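Local coordinates for outer membrane protein TP0453 (PDB 3K8J) that increases the permeability of lipid vesicles, alters membrane permeability at acidic pH, and might take part in ligand transport, at residues T203-L208 with G233-I238; V162-K167 with M189-T194; E31-R36 with R247-I252. One frame throughout, in Å; residues are numbered along the deposited sequence.

Interaction 1 (T203-L208 with G233-I238); sequences TLSLQL and GDRLII
Leu-204 carries its CG trans to its own backbone N (chi1 178°), while CG1 of Ile-238 stands trans to the carbonyl carbon instead (chi1 -58°). These two choices lay the side chains side by side, pointing the same way. CD2 of Leu-204 then meets CD1 of Ile-238 at 3.8 Å. Leu-206 and Leu-236 project from the same face of the sheet. CD2 of Leu-208, from just past the end of its strand, reaches CB of Leu-236 at 3.9 Å.

Ser-205, Gln-207, Arg-235 and Ile-237 occupy the other face. The Arg-235 chain is extended from CG to NE, so its guanidinium reaches back over Ser-205. The Ser-205 hydroxyl lies over one face of that group, with OG 2.8 Å from NH1 of Arg-235. The angle is too poor for a hydrogen bond. The charge is met by Glu-190 of the adjacent strand 189-196, which forms a salt bridge with NH1. The Gln-207 side chain ends at the guanidinium edge, its terminal plane turned 59° from that of Arg-235.

The backbones supply the regular bonds. Leu-204 and Ile-238 exchange two nearly straight ones, N of Leu-204 to O of Ile-238 at 3.0 Å and N of Ile-238 to O of Leu-204 at 2.8 Å. Leu-206 and Leu-236 form the next hydrogen-bonded pair. Beyond them, N of Leu-208 donates to O of Asp-234 at 2.7 Å. This last bond extends the pairing past the regular strands.

Ser-205 with Ile-237 and Gln-207 with Arg-235 are the intervening non-hydrogen-bonded pairs. This alternation marks an antiparallel strand pair, here strands 199-207 and 235-244, in the beta structure of the TP0453 half-barrel.

Interaction 2 (V162-K167 with M189-T194); sequences VALYIK and MELYLT
Ile-166 and Met-189 share two straight backbone bonds, N of Ile-166 to O of Met-189 and N of Met-189 to O of Ile-166, each 2.8 Å. Leu-164 with Leu-191 and Val-162 with Leu-193 are also doubly bonded pairs, though N of Val-162 meets O of Leu-193 at a bent 143°. O of Leu-164 also accepts from a water at 2.6 Å. That water donates to OH of Tyr-192 as well, so it links the two strands. The Tyr-192 hydroxyl in turn donates to OE1 of Glu-190 at 2.6 Å. It meets the anti side of the carboxylate, 33° out of its plane.

Strands 162-166 and 189-196 are thus antiparallel neighbours within the U-shaped half-barrel, and strand 21-26 lies beyond the first of them. CB of Ala-163 packs obliquely against the Tyr-192 ring, 3.6 Å from CD1 of Tyr-192. Tyr-165 shares their face. Helix 147-153 covers it, with Phe-149 touching Ala-163 and both tyrosines.

The opposite face is aliphatic apart from the Met-189 thioether. Leu-164 and Leu-191 run alongside each other, CD1 of Leu-164 lying 3.9 Å from CD2 of Leu-191. Ile-166 and Met-189 do the same, and CD1 of Ile-166 comes to 4.0 Å from CE of Met-189.

Interaction 3 (E31-R36 with R247-I252); sequences ENLISR and RLASVI
Leu-33 and Leu-248 cross at about a right angle between two helices regarded as amphipathic, 31-37 and 245-252. The contact is a small helix-helix packing. The axes of the two short segments pass 9.4 Å apart at a crossing angle of -50°, and no hydrogen bond joins the segments.

Leu-33 points toward the other helix, and both its methyls touch Leu-248. CD2 of Leu-33 meets CD2 of Leu-248 at 3.9 Å. CD1 of Leu-33 also reaches Ala-249, 3.9 Å from its backbone N and 4.1 Å from its CB. Leu-248 reaches the contact with CG trans to the backbone N (chi1 179°), which swings its branch toward Leu-33. Both leucines also touch Tyr-200 of strand 199-207, so the beta structure closes one side of the pair. CD1 of Ile-252 makes a looser contact with Leu-33.

Helices 31-37 and 245-252 are among those that move away from helices 169-176 and 215-225 when the hydrophobic cavity opens. This apolar contact joins two of the moving helices.

Arg-36 adds its aliphatic part. Its chain is extended from CG to NE and its NH2 hydrogen-bonds to OD1 of Asn-198. The small side chain of Ala-249 allows a close approach, with CB of Arg-36 3.6 Å from CB of Ala-249.

In the fold
Interactions 1 and 2 sit on neighbouring parts of the beta structure, their centres about 12 Å apart. Strands 189-196 and 199-207 follow each other in the chain and pair directly. Strands 162-166, 189-196, 199-207 and 235-244 are therefore successive antiparallel neighbours. Along the chain, interaction 2 closes before interaction 1 opens. Interaction 3 encloses both, because it brings a helix near the N-terminus against the C-terminal helix 245-252, which directly follows strand 235-244. Its centre lies about 16 Å from that of interaction 2, touching it through Leu-193 and Leu-248, and about 25 Å from that of interaction 1. The helix pair of interaction 3 lies against the half-barrel strands and belongs to the group that moves when the cavity opens.

Interaction 1 (T203-L208 with G233-I238)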
loop_
_atom_site.group_PDB
_atom_site.type_symbol
_atom_site.label_atom_id
_atom_site.label_comp_id
_atom_site.label_asym_id
_atom_site.label_seq_id
_atom_site.Cartn_x
_atom_site.Cartn_y
_atom_site.Cartn_z
ATOM N N THR A 203 2.164 6.927 16.092
ATOM C CA THR A 203 2.337 8.351 15.883
ATOM C C THR A 203 3.825 8.595 15.658
ATOM O O THR A 203 4.685 8.038 16.359
ATOM C CB THR A 203 1.836 9.168 17.106
ATOM O OG1 THR A 203 0.437 8.932 17.292
ATOM C CG2 THR A 203 2.040 10.641 16.908
ATOM N N LEU A 204 4.124 9.416 14.662
ATOM C CA LEU A 204 5.493 9.735 14.320
ATOM C C LEU A 204 5.660 11.242 14.139
ATOM O O LEU A 204 4.811 11.903 13.533
ATOM C CB LEU A 204 5.893 8.968 13.064
ATOM C CG LEU A 204 7.271 9.133 12.419
ATOM C CD1 LEU A 204 7.522 7.931 11.521
ATOM C CD2 LEU A 204 7.345 10.422 11.598
ATOM N N SER A 205 6.750 11.780 14.683
ATOM C CA SER A 205 7.116 13.156 14.426
ATOM C C SER A 205 8.574 13.199 13.989
ATOM O O SER A 205 9.429 12.485 14.536
ATOM C CB SER A 205 6.892 14.031 15.657
ATOM O OG SER A 205 8.067 14.061 16.445
ATOM N N LEU A 206 8.852 14.041 13.001
ATOM C CA LEU A 206 10.169 14.114 12.393
ATOM C C LEU A 206 10.554 15.573 12.147
ATOM O O LEU A 206 9.835 16.297 11.446
ATOM C CB LEU A 206 10.174 13.312 11.076
ATOM C CG LEU A 206 11.447 13.251 10.224
ATOM C CD1 LEU A 206 12.539 12.450 10.923
ATOM C CD2 LEU A 206 11.156 12.668 8.850
ATOM N N GLN A 207 11.660 16.003 12.756
ATOM C CA GLN A 207 12.217 17.334 12.511
ATOM C C GLN A 207 12.899 17.351 11.148
ATOM O O GLN A 207 13.756 16.512 10.861
ATOM C CB GLN A 207 13.213 17.739 13.609
ATOM C CG GLN A 207 12.565 18.182 14.929
ATOM C CD GLN A 207 11.772 19.482 14.820
ATOM O OE1 GLN A 207 12.180 20.431 14.147
ATOM N NE2 GLN A 207 10.628 19.527 15.498
ATOM N N LEU A 208 12.512 18.310 10.316
ATOM C CA LEU A 208 12.909 18.321 8.904
ATOM C C LEU A 208 14.241 19.022 8.628
ATOM O O LEU A 208 14.888 18.747 7.613
ATOM C CB LEU A 208 11.789 18.914 8.036
ATOM C CG LEU A 208 10.423 18.214 8.110
ATOM C CD1 LEU A 208 9.307 19.088 7.547
ATOM C CD2 LEU A 208 10.462 16.864 7.414
ATOM N N GLY A 233 5.452 23.801 11.022
ATOM C CA GLY A 233 6.733 24.490 10.894
ATOM C C GLY A 233 7.774 23.655 10.172
ATOM O O GLY A 233 7.751 23.542 8.941
ATOM N N ASP A 234 8.690 23.078 10.948
ATOM C CA ASP A 234 9.728 22.187 10.423
ATOM C C ASP A 234 9.584 20.767 10.990
ATOM O O ASP A 234 10.516 19.963 10.938
ATOM C CB ASP A 234 11.128 22.755 10.699
ATOM C CG ASP A 234 11.357 23.085 12.168
ATOM O OD1 ASP A 234 10.419 22.947 12.989
ATOM O OD2 ASP A 234 12.489 23.496 12.503
ATOM N N ARG A 235 8.395 20.477 11.510
ATOM C CA ARG A 235 8.085 19.191 12.113
ATOM C C ARG A 235 7.006 18.459 11.313
ATOM O O ARG A 235 5.855 18.902 11.250
ATOM C CB ARG A 235 7.622 19.414 13.556
ATOM C CG ARG A 235 7.631 18.188 14.440
ATOM C CD ARG A 235 7.012 18.508 15.793
ATOM N NE ARG A 235 7.080 17.370 16.709
ATOM C CZ ARG A 235 8.080 17.142 17.558
ATOM N NH1 ARG A 235 8.045 16.077 18.347
ATOM N NH2 ARG A 235 9.113 17.973 17.628
ATOM N N LEU A 236 7.382 17.342 10.699
ATOM C CA LEU A 236 6.419 16.484 10.014
ATOM C C LEU A 236 5.744 15.552 11.026
ATOM O O LEU A 236 6.419 14.846 11.777
ATOM C CB LEU A 236 7.103 15.685 8.903
ATOM C CG LEU A 236 6.259 14.674 8.120
ATOM C CD1 LEU A 236 5.363 15.373 7.111
ATOM C CD2 LEU A 236 7.146 13.649 7.418
ATOM N N ILE A 237 4.416 15.561 11.039
ATOM C CA ILE A 237 3.633 14.761 11.972
ATOM C C ILE A 237 2.773 13.750 11.214
ATOM O O ILE A 237 2.128 14.085 10.220
ATOM C CB ILE A 237 2.745 15.647 12.902
ATOM C CG1 ILE A 237 3.609 16.609 13.726
ATOM C CG2 ILE A 237 1.882 14.788 13.829
ATOM C CD1 ILE A 237 2.821 17.484 14.732
ATOM N N ILE A 238 2.802 12.504 11.676
ATOM C CA ILE A 238 1.978 11.442 11.116
ATOM C C ILE A 238 1.137 10.835 12.237
ATOM O O ILE A 238 1.665 10.229 13.174
ATOM C CB ILE A 238 2.827 10.363 10.402
ATOM C CG1 ILE A 238 3.663 11.001 9.285
ATOM C CG2 ILE A 238 1.931 9.258 9.854
ATOM C CD1 ILE A 238 4.799 10.150 8.749
#

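Interaction 2 (V162-K167 with M189-T194)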
loop_
_atom_site.group_PDB
_atom_site.type_symbol
_atom_site.label_atom_id
_atom_site.label_comp_id
_atom_site.label_asym_id
_atom_site.label_seq_id
_atom_site.Cartn_x
_atom_site.Cartn_y
_atom_site.Cartn_z
ATOM N N VAL A 162 4.953 1.445 23.239
ATOM C CA VAL A 162 6.359 1.398 22.857
ATOM C C VAL A 162 6.802 2.764 22.333
ATOM O O VAL A 162 6.140 3.350 21.479
ATOM C CB VAL A 162 6.595 0.319 21.776
ATOM C CG1 VAL A 162 8.076 0.263 21.381
ATOM C CG2 VAL A 162 6.114 -1.053 22.274
ATOM N N ALA A 163 7.912 3.271 22.858
ATOM C CA ALA A 163 8.391 4.605 22.502
ATOM C C ALA A 163 9.832 4.536 21.992
ATOM O O ALA A 163 10.676 3.810 22.551
ATOM C CB ALA A 163 8.290 5.548 23.712
ATOM N N LEU A 164 10.089 5.278 20.918
ATOM C CA LEU A 164 11.406 5.403 20.336
ATOM C C LEU A 164 11.780 6.854 20.168
ATOM O O LEU A 164 10.982 7.659 19.690
ATOM C CB LEU A 164 11.451 4.744 18.956
ATOM C CG LEU A 164 11.657 3.240 18.931
ATOM C CD1 LEU A 164 11.242 2.689 17.561
ATOM C CD2 LEU A 164 13.117 2.932 19.227
ATOM N N TYR A 165 13.004 7.181 20.550
ATOM C CA TYR A 165 13.557 8.484 20.280
ATOM C C TYR A 165 14.829 8.284 19.494
ATOM O O TYR A 165 15.789 7.669 19.989
ATOM C CB TYR A 165 13.848 9.234 21.575
ATOM C CG TYR A 165 14.428 10.613 21.354
ATOM C CD1 TYR A 165 13.810 11.516 20.491
ATOM C CD2 TYR A 165 15.595 11.021 22.019
ATOM C CE1 TYR A 165 14.330 12.787 20.278
ATOM C CE2 TYR A 165 16.133 12.290 21.800
ATOM C CZ TYR A 165 15.492 13.164 20.937
ATOM O OH TYR A 165 16.003 14.425 20.724
ATOM N N ILE A 166 14.835 8.802 18.268
ATOM C CA ILE A 166 15.962 8.621 17.358
ATOM C C ILE A 166 16.576 9.991 17.101
ATOM O O ILE A 166 15.906 10.891 16.585
ATOM C CB ILE A 166 15.486 7.960 16.060
ATOM C CG1 ILE A 166 14.866 6.588 16.365
ATOM C CG2 ILE A 166 16.640 7.855 15.018
ATOM C CD1 ILE A 166 13.477 6.399 15.791
ATOM N N LYS A 167 17.839 10.154 17.488
ATOM C CA LYS A 167 18.540 11.435 17.374
ATOM C C LYS A 167 18.659 11.868 15.906
ATOM O O LYS A 167 18.442 13.034 15.567
ATOM C CB LYS A 167 19.932 11.331 17.998
ATOM C CG LYS A 167 20.239 12.362 19.065
ATOM C CD LYS A 167 19.942 11.824 20.465
ATOM C CE LYS A 167 20.716 12.620 21.526
ATOM N NZ LYS A 167 21.248 11.798 22.680
ATOM N N MET A 189 13.701 12.111 15.334
ATOM C CA MET A 189 12.443 11.427 15.154
ATOM C C MET A 189 11.903 10.835 16.454
ATOM O O MET A 189 12.649 10.251 17.248
ATOM C CB MET A 189 12.608 10.339 14.099
ATOM C CG MET A 189 11.421 9.433 13.939
ATOM S SD MET A 189 11.686 8.417 12.484
ATOM C CE MET A 189 10.778 6.951 12.955
ATOM N N GLU A 190 10.597 10.988 16.655
ATOM C CA GLU A 190 9.877 10.304 17.717
ATOM C C GLU A 190 8.886 9.342 17.093
ATOM O O GLU A 190 8.256 9.664 16.087
ATOM C CB GLU A 190 9.109 11.306 18.584
ATOM C CG GLU A 190 9.964 12.361 19.246
ATOM C CD GLU A 190 9.144 13.382 20.021
ATOM O OE1 GLU A 190 8.139 13.006 20.672
ATOM O OE2 GLU A 190 9.525 14.569 19.992
ATOM N N LEU A 191 8.730 8.178 17.716
ATOM C CA LEU A 191 7.778 7.172 17.290
ATOM C C LEU A 191 7.154 6.440 18.484
ATOM O O LEU A 191 7.877 5.919 19.374
ATOM C CB LEU A 191 8.456 6.162 16.353
ATOM C CG LEU A 191 7.594 5.000 15.852
ATOM C CD1 LEU A 191 6.461 5.485 14.911
ATOM C CD2 LEU A 191 8.468 3.935 15.164
ATOM N N TYR A 192 5.821 6.373 18.470
ATOM C CA TYR A 192 5.017 5.799 19.555
ATOM C C TYR A 192 4.059 4.762 18.983
ATOM O O TYR A 192 3.332 5.052 18.040
ATOM C CB TYR A 192 4.259 6.922 20.308
ATOM C CG TYR A 192 5.215 7.970 20.827
ATOM C CD1 TYR A 192 5.958 7.749 21.989
ATOM C CD2 TYR A 192 5.429 9.157 20.117
ATOM C CE1 TYR A 192 6.878 8.711 22.454
ATOM C CE2 TYR A 192 6.327 10.106 20.563
ATOM C CZ TYR A 192 7.058 9.874 21.732
ATOM O OH TYR A 192 7.957 10.820 22.156
ATOM N N LEU A 193 4.072 3.557 19.541
ATOM C CA LEU A 193 3.247 2.449 19.041
ATOM C C LEU A 193 2.410 1.831 20.159
ATOM O O LEU A 193 2.943 1.480 21.218
ATOM C CB LEU A 193 4.130 1.366 18.422
ATOM C CG LEU A 193 5.120 1.788 17.327
ATOM C CD1 LEU A 193 6.501 1.252 17.652
ATOM C CD2 LEU A 193 4.683 1.316 15.959
ATOM N N THR A 194 1.107 1.694 19.913
ATOM C CA THR A 194 0.171 1.113 20.870
ATOM C C THR A 194 -0.696 0.059 20.177
ATOM O O THR A 194 -1.306 0.332 19.128
ATOM C CB THR A 194 -0.757 2.185 21.509
ATOM O OG1 THR A 194 0.027 3.280 22.009
ATOM C CG2 THR A 194 -1.588 1.579 22.663
HETATM O O HOH W 1 10.677 9.571 21.469
#

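Interaction 3 (E31-R36 with R247-I252)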
loop_
_atom_site.group_PDB
_atom_site.type_symbol
_atom_site.label_atom_id
_atom_site.label_comp_id
_atom_site.label_asym_id
_atom_site.label_seq_id
_atom_site.Cartn_x
_atom_site.Cartn_y
_atom_site.Cartn_z
ATOM N N GLU A 31 2.542 -8.620 24.549
ATOM C CA GLU A 31 2.893 -10.040 24.611
ATOM C C GLU A 31 2.792 -10.714 23.248
ATOM O O GLU A 31 3.698 -11.444 22.849
ATOM C CB GLU A 31 2.022 -10.788 25.624
ATOM C CG GLU A 31 2.034 -10.194 27.034
ATOM C CD GLU A 31 0.907 -9.202 27.278
ATOM O OE1 GLU A 31 0.360 -8.625 26.304
ATOM O OE2 GLU A 31 0.562 -9.005 28.459
ATOM N N ASN A 32 1.696 -10.458 22.532
ATOM C CA ASN A 32 1.493 -11.082 21.226
ATOM C C ASN A 32 2.518 -10.644 20.175
ATOM O O ASN A 32 2.901 -11.445 19.331
ATOM C CB ASN A 32 0.040 -10.928 20.737
ATOM C CG ASN A 32 -0.937 -11.872 21.469
ATOM O OD1 ASN A 32 -2.152 -11.793 21.280
ATOM N ND2 ASN A 32 -0.403 -12.760 22.301
ATOM N N LEU A 33 2.989 -9.398 20.255
ATOM C CA LEU A 33 4.071 -8.929 19.382
ATOM C C LEU A 33 5.386 -9.624 19.739
ATOM O O LEU A 33 6.058 -10.179 18.864
ATOM C CB LEU A 33 4.218 -7.401 19.439
ATOM C CG LEU A 33 5.355 -6.717 18.660
ATOM C CD1 LEU A 33 5.163 -6.813 17.142
ATOM C CD2 LEU A 33 5.478 -5.259 19.081
ATOM N N ILE A 34 5.730 -9.609 21.028
ATOM C CA ILE A 34 6.882 -10.349 21.537
ATOM C C ILE A 34 6.851 -11.800 21.048
ATOM O O ILE A 34 7.836 -12.288 20.483
ATOM C CB ILE A 34 6.978 -10.296 23.092
ATOM C CG1 ILE A 34 7.247 -8.860 23.568
ATOM C CG2 ILE A 34 8.077 -11.228 23.598
ATOM C CD1 ILE A 34 7.138 -8.673 25.078
ATOM N N SER A 35 5.715 -12.471 21.253
ATOM C CA SER A 35 5.504 -13.834 20.750
ATOM C C SER A 35 5.910 -13.967 19.281
ATOM O O SER A 35 6.650 -14.885 18.932
ATOM C CB SER A 35 4.049 -14.274 20.935
ATOM O OG SER A 35 3.770 -14.556 22.291
ATOM N N ARG A 36 5.449 -13.036 18.440
ATOM C CA ARG A 36 5.791 -13.028 17.009
ATOM C C ARG A 36 7.288 -12.909 16.759
ATOM O O ARG A 36 7.821 -13.551 15.859
ATOM C CB ARG A 36 5.098 -11.884 16.272
ATOM C CG ARG A 36 3.598 -11.945 16.234
ATOM C CD ARG A 36 3.062 -10.843 15.332
ATOM N NE ARG A 36 1.642 -11.017 15.041
ATOM C CZ ARG A 36 1.155 -11.874 14.145
ATOM N NH1 ARG A 36 1.968 -12.653 13.441
ATOM N NH2 ARG A 36 -0.154 -11.955 13.954
ATOM N N ARG A 247 3.354 -7.197 10.254
ATOM C CA ARG A 247 4.270 -6.285 9.560
ATOM C C ARG A 247 5.309 -5.687 10.508
ATOM O O ARG A 247 6.505 -5.671 10.201
ATOM C CB ARG A 247 3.486 -5.163 8.869
ATOM C CG ARG A 247 3.395 -5.281 7.353
ATOM C CD ARG A 247 4.645 -4.716 6.677
ATOM N NE ARG A 247 4.748 -5.134 5.279
ATOM C CZ ARG A 247 5.785 -4.877 4.483
ATOM N NH1 ARG A 247 6.833 -4.193 4.933
ATOM N NH2 ARG A 247 5.772 -5.307 3.228
ATOM N N LEU A 248 4.840 -5.199 11.654
ATOM C CA LEU A 248 5.712 -4.643 12.687
ATOM C C LEU A 248 6.722 -5.671 13.197
ATOM O O LEU A 248 7.893 -5.343 13.384
ATOM C CB LEU A 248 4.882 -4.073 13.845
ATOM C CG LEU A 248 5.612 -3.451 15.042
ATOM C CD1 LEU A 248 6.516 -2.299 14.616
ATOM C CD2 LEU A 248 4.602 -2.990 16.082
ATOM N N ALA A 249 6.264 -6.907 13.407
ATOM C CA ALA A 249 7.132 -8.001 13.849
ATOM C C ALA A 249 8.230 -8.298 12.836
ATOM O O ALA A 249 9.359 -8.618 13.212
ATOM C CB ALA A 249 6.319 -9.256 14.115
ATOM N N SER A 250 7.881 -8.190 11.555
ATOM C CA SER A 250 8.804 -8.450 10.454
ATOM C C SER A 250 9.934 -7.418 10.386
ATOM O O SER A 250 11.069 -7.760 10.044
ATOM C CB SER A 250 8.038 -8.489 9.126
ATOM O OG SER A 250 8.909 -8.707 8.031
ATOM N N VAL A 251 9.612 -6.167 10.717
ATOM C CA VAL A 251 10.566 -5.053 10.652
ATOM C C VAL A 251 11.630 -5.108 11.762
ATOM O O VAL A 251 12.808 -4.830 11.515
ATOM C CB VAL A 251 9.827 -3.685 10.661
ATOM C CG1 VAL A 251 10.812 -2.521 10.699
ATOM C CG2 VAL A 251 8.917 -3.565 9.444
ATOM N N ILE A 252 11.211 -5.471 12.972
ATOM C CA ILE A 252 12.111 -5.544 14.130
ATOM C C ILE A 252 13.107 -6.699 14.005
ATOM O O ILE A 252 14.254 -6.591 14.450
ATOM C CB ILE A 252 11.322 -5.683 15.458
ATOM C CG1 ILE A 252 10.264 -4.581 15.572
ATOM C CG2 ILE A 252 12.266 -5.651 16.672
ATOM C CD1 ILE A 252 9.157 -4.884 16.566
#